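Local coordinates for uncharacterized protein aq_328 (Aquifex aeolicus, PDB 1R4V) that is of unknown function but has an ancestral-type histone fold and may take part in protein heterodimerization, at residues Met23-Pro26 with Lys27-Lys31; Asp126-Ser129 with Glu130-Asn133. All coordinates share one frame; numbering follows the deposited sequence.

Contact 1 (23-31) comes first along the chain and leads from the N-terminal loop into helix 29-40; contact 2 (126-133) follows much later and joins helix 125-128 to helix 131-149. Their centres lie 22 Å apart and their nearest atoms about 9 Å apart, so they do not touch and share no helix. Helix 106-113 and helix 46-62 lie against contact 1, whereas helix 88-98 lies against contact 2, together with Phe-60 of helix 46-62. In this all-alpha histone fold contact 1 brings a loop into its helix through an N-cap, and contact 2 turns one helix into the next; each sets an aromatic side chain, Phe-29 or Tyr-131, against other parts of the chain.

Contact 1: residues Met23-Pro26 with Lys27-Lys31; sequences MLRP and KGFDK
The ammonium NZ of Lys-27 is gripped by a water at 2.7 Å and, weakly, by the backbone carbonyl Met-23 O at 3.3 Å. The same water donates to Arg-25 O at 2.8 Å and more weakly to Met-23 O, so the water bridges the two carbonyls, and the lysine reaches one of them directly. Bends at chi2 and chi4 (56° and 88°) fold the lysine chain back over the loop; residue 23 is selenomethionine, and its CE lies near NZ.

The chain then enters helix 29-40 of the histone fold with Gly-28 at the N-cap. A weak bond from Phe-29 N to Pro-26 O (3.3 Å) closes the turn, and Asp-30 OD1 weakly accepts Gly-28 N and Lys-31 N. Pro-26 CB sits over one face of the Phe-29 ring, 3.9 Å from its centroid, a CH-pi contact.

Extended from CG to NE, Arg-25 lays one guanidinium face against Phe-29 CB, 3.7 Å from NE, with guanidinium and ring planes 68° apart. NE forms a salt bridge with Asp-46, which with Glu-21 belongs to a zinc site, and NH1 hydrogen-bonds Asp-33 OD2. With an alanine here, Asp-46 is likely to lose this charged mate and Asp-33 its NH1 donor, and the cover over Phe-29 CB would probably go. A cacodylate ion lies about 3 Å from the arginine side chain.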
HETATM    1  N   MSE A  23      -9.039 -20.227  10.402  1.00 51.29           N
HETATM    2  CA  MSE A  23      -8.333 -20.300   9.129  1.00 51.06           C
HETATM    3  C   MSE A  23      -9.084 -19.620   7.976  1.00 49.10           C
HETATM    4  O   MSE A  23      -8.505 -19.473   6.889  1.00 48.17           O
HETATM    5  CB  MSE A  23      -8.019 -21.756   8.767  1.00 53.16           C
HETATM    6  CG  MSE A  23      -7.201 -22.525   9.816  1.00 59.19           C
HETATM    7 SE   MSE A  23      -5.403 -21.810  10.151  1.00 73.55          SE
HETATM    8  CE  MSE A  23      -4.587 -22.089   8.351  1.00 71.36           C
ATOM      9  N   LEU A  24     -10.340 -19.218   8.197  1.00 46.78           N
ATOM     10  CA  LEU A  24     -11.130 -18.479   7.197  1.00 45.94           C
ATOM     11  C   LEU A  24     -10.820 -16.995   7.117  1.00 44.87           C
ATOM     12  O   LEU A  24     -11.139 -16.369   6.107  1.00 46.52           O
ATOM     13  CB  LEU A  24     -12.647 -18.646   7.382  1.00 46.09           C
ATOM     14  CG  LEU A  24     -13.293 -19.782   6.571  1.00 46.59           C
ATOM     15  CD1 LEU A  24     -13.382 -19.525   5.066  1.00 46.16           C
ATOM     16  CD2 LEU A  24     -12.538 -21.060   6.798  1.00 46.91           C
ATOM     17  N   ARG A  25     -10.210 -16.416   8.147  1.00 42.61           N
ATOM     18  CA  ARG A  25      -9.839 -15.010   8.085  1.00 39.89           C
ATOM     19  C   ARG A  25      -9.095 -14.815   6.765  1.00 38.18           C
ATOM     20  O   ARG A  25      -8.197 -15.614   6.480  1.00 36.55           O
ATOM     21  CB  ARG A  25      -8.929 -14.655   9.250  1.00 39.75           C
ATOM     22  CG  ARG A  25      -8.727 -13.168   9.449  1.00 38.87           C
ATOM     23  CD  ARG A  25      -7.693 -12.909  10.511  1.00 37.56           C
ATOM     24  NE  ARG A  25      -7.775 -11.542  11.001  1.00 37.71           N
ATOM     25  CZ  ARG A  25      -6.904 -11.000  11.830  1.00 29.83           C
ATOM     26  NH1 ARG A  25      -5.861 -11.685  12.245  1.00 28.83           N
ATOM     27  NH2 ARG A  25      -7.073  -9.752  12.223  1.00 35.13           N
ATOM     28  N   PRO A  26      -9.434 -13.794   5.967  1.00 36.26           N
ATOM     29  CA  PRO A  26      -8.781 -13.619   4.669  1.00 34.71           C
ATOM     30  C   PRO A  26      -7.269 -13.738   4.807  1.00 32.37           C
ATOM     31  O   PRO A  26      -6.690 -13.277   5.784  1.00 28.46           O
ATOM     32  CB  PRO A  26      -9.220 -12.215   4.240  1.00 34.28           C
ATOM     33  CG  PRO A  26     -10.544 -12.021   4.892  1.00 34.82           C
ATOM     34  CD  PRO A  26     -10.432 -12.733   6.203  1.00 35.96           C
ATOM     35  N   LYS A  27      -6.638 -14.384   3.836  1.00 33.06           N
ATOM     36  CA  LYS A  27      -5.202 -14.644   3.890  1.00 31.86           C
ATOM     37  C   LYS A  27      -4.415 -13.338   3.865  1.00 29.25           C
ATOM     38  O   LYS A  27      -4.832 -12.380   3.224  1.00 27.27           O
ATOM     39  CB  LYS A  27      -4.786 -15.606   2.776  1.00 33.85           C
ATOM     40  CG  LYS A  27      -4.747 -17.074   3.218  1.00 37.79           C
ATOM     41  CD  LYS A  27      -6.053 -17.598   3.819  1.00 44.09           C
ATOM     42  CE  LYS A  27      -5.890 -18.998   4.426  1.00 46.09           C
ATOM     43  NZ  LYS A  27      -5.445 -19.031   5.861  1.00 51.66           N
ATOM     44  N   GLY A  28      -3.306 -13.319   4.596  1.00 27.00           N
ATOM     45  CA  GLY A  28      -2.505 -12.128   4.829  1.00 27.31           C
ATOM     46  C   GLY A  28      -2.824 -11.339   6.085  1.00 25.54           C
ATOM     47  O   GLY A  28      -1.902 -10.775   6.661  1.00 25.80           O
ATOM     48  N   PHE A  29      -4.095 -11.291   6.496  1.00 25.74           N
ATOM     49  CA  PHE A  29      -4.583 -10.463   7.616  1.00 24.11           C
ATOM     50  C   PHE A  29      -3.842 -10.873   8.874  1.00 24.82           C
ATOM     51  O   PHE A  29      -3.217 -10.076   9.576  1.00 24.67           O
ATOM     52  CB  PHE A  29      -6.089 -10.647   7.822  1.00 24.00           C
ATOM     53  CG  PHE A  29      -6.981  -9.830   6.921  1.00 23.82           C
ATOM     54  CD1 PHE A  29      -6.701  -9.638   5.574  1.00 25.25           C
ATOM     55  CD2 PHE A  29      -8.138  -9.259   7.436  1.00 24.68           C
ATOM     56  CE1 PHE A  29      -7.538  -8.906   4.772  1.00 23.52           C
ATOM     57  CE2 PHE A  29      -8.981  -8.510   6.636  1.00 23.25           C
ATOM     58  CZ  PHE A  29      -8.685  -8.337   5.298  1.00 22.81           C
ATOM     59  N   ASP A  30      -3.936 -12.170   9.147  1.00 25.35           N
ATOM     60  CA  ASP A  30      -3.117 -12.864  10.128  1.00 25.41           C
ATOM     61  C   ASP A  30      -1.702 -12.288  10.266  1.00 23.16           C
ATOM     62  O   ASP A  30      -1.328 -11.759  11.302  1.00 21.80           O
ATOM     63  CB  ASP A  30      -3.098 -14.336   9.679  1.00 29.06           C
ATOM     64  CG  ASP A  30      -3.330 -14.479   8.148  1.00 32.49           C
ATOM     65  OD1 ASP A  30      -2.372 -14.605   7.320  1.00 27.19           O
ATOM     66  OD2 ASP A  30      -4.512 -14.416   7.718  1.00 36.68           O
ATOM     67  N   LYS A  31      -0.918 -12.354   9.193  1.00 23.55           N
ATOM     68  CA  LYS A  31       0.488 -11.958   9.177  1.00 22.54           C
ATOM     69  C   LYS A  31       0.708 -10.460   9.291  1.00 22.25           C
ATOM     70  O   LYS A  31       1.710  -9.999   9.866  1.00 21.55           O
ATOM     71  CB  LYS A  31       1.110 -12.477   7.874  1.00 22.34           C
ATOM     72  CG  LYS A  31       1.101 -14.005   7.898  1.00 23.82           C
ATOM     73  CD  LYS A  31       1.156 -14.656   6.539  1.00 30.57           C
ATOM     74  CE  LYS A  31       2.524 -14.600   5.978  1.00 36.52           C
ATOM     75  NZ  LYS A  31       2.797 -15.905   5.270  1.00 43.00           N
TER
HETATM   76  O   HOH W   1      -6.438 -17.423   7.725  1.00 41.80           O

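Contact 2: residues Asp126-Ser129 with Glu130-Asn133; sequences DLKS and EYRN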
ATOM      1  N   ASP A 126       7.432  -6.178 -15.938  1.00 21.12           N
ATOM      2  CA  ASP A 126       8.482  -5.857 -14.969  1.00 21.24           C
ATOM      3  C   ASP A 126       7.945  -4.919 -13.882  1.00 20.96           C
ATOM      4  O   ASP A 126       8.326  -5.036 -12.721  1.00 20.99           O
ATOM      5  CB  ASP A 126       9.715  -5.280 -15.644  1.00 22.20           C
ATOM      6  CG  ASP A 126      10.515  -6.315 -16.434  1.00 26.67           C
ATOM      7  OD1 ASP A 126      10.296  -7.554 -16.343  1.00 30.70           O
ATOM      8  OD2 ASP A 126      11.436  -5.949 -17.195  1.00 28.23           O
ATOM      9  N   LEU A 127       7.043  -4.005 -14.223  1.00 20.79           N
ATOM     10  CA  LEU A 127       6.409  -3.184 -13.208  1.00 19.67           C
ATOM     11  C   LEU A 127       5.494  -4.066 -12.331  1.00 20.57           C
ATOM     12  O   LEU A 127       5.489  -3.952 -11.104  1.00 18.80           O
ATOM     13  CB  LEU A 127       5.636  -2.035 -13.834  1.00 19.40           C
ATOM     14  CG  LEU A 127       4.737  -1.226 -12.892  1.00 19.69           C
ATOM     15  CD1 LEU A 127       5.443  -0.743 -11.629  1.00 22.14           C
ATOM     16  CD2 LEU A 127       4.179  -0.040 -13.610  1.00 22.05           C
ATOM     17  N   LYS A 128       4.690  -4.925 -12.951  1.00 22.13           N
ATOM     18  CA  LYS A 128       3.794  -5.828 -12.217  1.00 22.66           C
ATOM     19  C   LYS A 128       4.557  -6.592 -11.158  1.00 22.17           C
ATOM     20  O   LYS A 128       4.088  -6.749 -10.026  1.00 20.20           O
ATOM     21  CB  LYS A 128       3.066  -6.779 -13.161  1.00 23.81           C
ATOM     22  CG  LYS A 128       1.750  -6.219 -13.685  1.00 31.82           C
ATOM     23  CD  LYS A 128       0.594  -6.560 -12.722  1.00 38.54           C
ATOM     24  CE  LYS A 128       0.124  -8.010 -12.861  1.00 41.31           C
ATOM     25  NZ  LYS A 128      -0.398  -8.600 -11.568  1.00 44.62           N
ATOM     26  N   SER A 129       5.754  -7.043 -11.513  1.00 22.87           N
ATOM     27  CA  SER A 129       6.657  -7.715 -10.578  1.00 24.28           C
ATOM     28  C   SER A 129       7.090  -6.866  -9.396  1.00 24.28           C
ATOM     29  O   SER A 129       7.518  -7.416  -8.401  1.00 21.86           O
ATOM     30  CB  SER A 129       7.919  -8.180 -11.298  1.00 26.38           C
ATOM     31  OG  SER A 129       7.548  -9.175 -12.238  1.00 32.73           O
ATOM     32  N   GLU A 130       7.008  -5.540  -9.495  1.00 23.58           N
ATOM     33  CA  GLU A 130       7.336  -4.640  -8.380  1.00 23.81           C
ATOM     34  C   GLU A 130       6.164  -4.294  -7.483  1.00 21.19           C
ATOM     35  O   GLU A 130       6.357  -3.553  -6.532  1.00 19.20           O
ATOM     36  CB  GLU A 130       7.902  -3.303  -8.893  1.00 25.30           C
ATOM     37  CG  GLU A 130       9.343  -3.371  -9.368  1.00 32.63           C
ATOM     38  CD  GLU A 130      10.301  -3.865  -8.287  1.00 42.78           C
ATOM     39  OE1 GLU A 130      10.297  -3.301  -7.160  1.00 43.45           O
ATOM     40  OE2 GLU A 130      11.061  -4.830  -8.575  1.00 48.95           O
ATOM     41  N   TYR A 131       4.962  -4.765  -7.786  1.00 19.76           N
ATOM     42  CA  TYR A 131       3.782  -4.381  -7.029  1.00 19.67           C
ATOM     43  C   TYR A 131       3.893  -4.763  -5.567  1.00 20.97           C
ATOM     44  O   TYR A 131       3.343  -4.080  -4.704  1.00 18.66           O
ATOM     45  CB  TYR A 131       2.533  -5.032  -7.616  1.00 18.99           C
ATOM     46  CG  TYR A 131       1.874  -4.358  -8.777  1.00 20.74           C
ATOM     47  CD1 TYR A 131       2.465  -3.286  -9.471  1.00 19.31           C
ATOM     48  CD2 TYR A 131       0.620  -4.787  -9.187  1.00 22.61           C
ATOM     49  CE1 TYR A 131       1.822  -2.683 -10.558  1.00 18.01           C
ATOM     50  CE2 TYR A 131      -0.041  -4.177 -10.252  1.00 22.92           C
ATOM     51  CZ  TYR A 131       0.554  -3.128 -10.924  1.00 22.71           C
ATOM     52  OH  TYR A 131      -0.141  -2.591 -11.967  1.00 21.65           O
ATOM     53  N   ARG A 132       4.556  -5.875  -5.261  1.00 20.66           N
ATOM     54  CA  ARG A 132       4.701  -6.245  -3.852  1.00 23.51           C
ATOM     55  C   ARG A 132       5.548  -5.240  -3.066  1.00 21.97           C
ATOM     56  O   ARG A 132       5.253  -4.932  -1.915  1.00 22.02           O
ATOM     57  CB  ARG A 132       5.217  -7.684  -3.718  1.00 24.96           C
ATOM     58  CG  ARG A 132       6.644  -7.920  -4.204  1.00 27.57           C
ATOM     59  CD  ARG A 132       7.066  -9.397  -4.086  1.00 31.24           C
ATOM     60  NE  ARG A 132       6.666  -9.903  -2.776  1.00 37.14           N
ATOM     61  CZ  ARG A 132       7.293  -9.618  -1.641  1.00 40.29           C
ATOM     62  NH1 ARG A 132       6.819 -10.130  -0.515  1.00 39.01           N
ATOM     63  NH2 ARG A 132       8.383  -8.848  -1.610  1.00 43.33           N
ATOM     64  N   ASN A 133       6.592  -4.700  -3.691  1.00 21.67           N
ATOM     65  CA  ASN A 133       7.435  -3.692  -3.060  1.00 21.90           C
ATOM     66  C   ASN A 133       6.692  -2.375  -2.912  1.00 19.89           C
ATOM     67  O   ASN A 133       6.806  -1.729  -1.894  1.00 17.52           O
ATOM     68  CB  ASN A 133       8.740  -3.521  -3.813  1.00 22.24           C
ATOM     69  CG  ASN A 133       9.558  -4.796  -3.764  1.00 28.99           C
ATOM     70  OD1 ASN A 133       9.592  -5.487  -2.736  1.00 31.17           O
ATOM     71  ND2 ASN A 133      10.176  -5.137  -4.886  1.00 29.01           N
TER
HETATM   72  O   HOH W   2       4.605  -8.103  -7.099  1.00 31.76           O
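Tyr-131 turns its ring back over the preceding helix because CG stands beside the backbone N, chi1 -84°, while Leu-127 sends CG anti to its own N, chi1 171°, to meet that ring. The meeting takes place across a type I beta turn from Lys-128 to Tyr-131, which joins helix 125-128 to helix 131-149 of the histone fold. Leu-127 CG reaches Tyr-131 CE1 at 4.0 Å. Lys-128 CA lies over one face of the Tyr-131 ring, 4.1 Å from its centroid, as a CH-pi contact, and the bend at chi2 brings Lys-128 CD to 3.5 Å from Tyr-131 CE2. Phe-60 adds an edge-to-face partner to this tyrosine.

Tyr-131 N donates to Lys-128 O at 3.1 Å and closes the turn; one residue earlier Glu-130 N donates to Leu-127 O at 2.7 Å. A water that accepts Arg-132 N at 2.9 Å also donates to Lys-128 O, giving this oxygen a second partner. The side chain of Ser-129 bonds back to Glu-125 O, and Arg-132 NE pairs with Asp-107. Near the start of helix 131-149, Asn-133 ND2 donates almost straight, at 171°, back to Glu-130 OE1 2.9 Å away, meeting that oxygen from above the carboxylate plane.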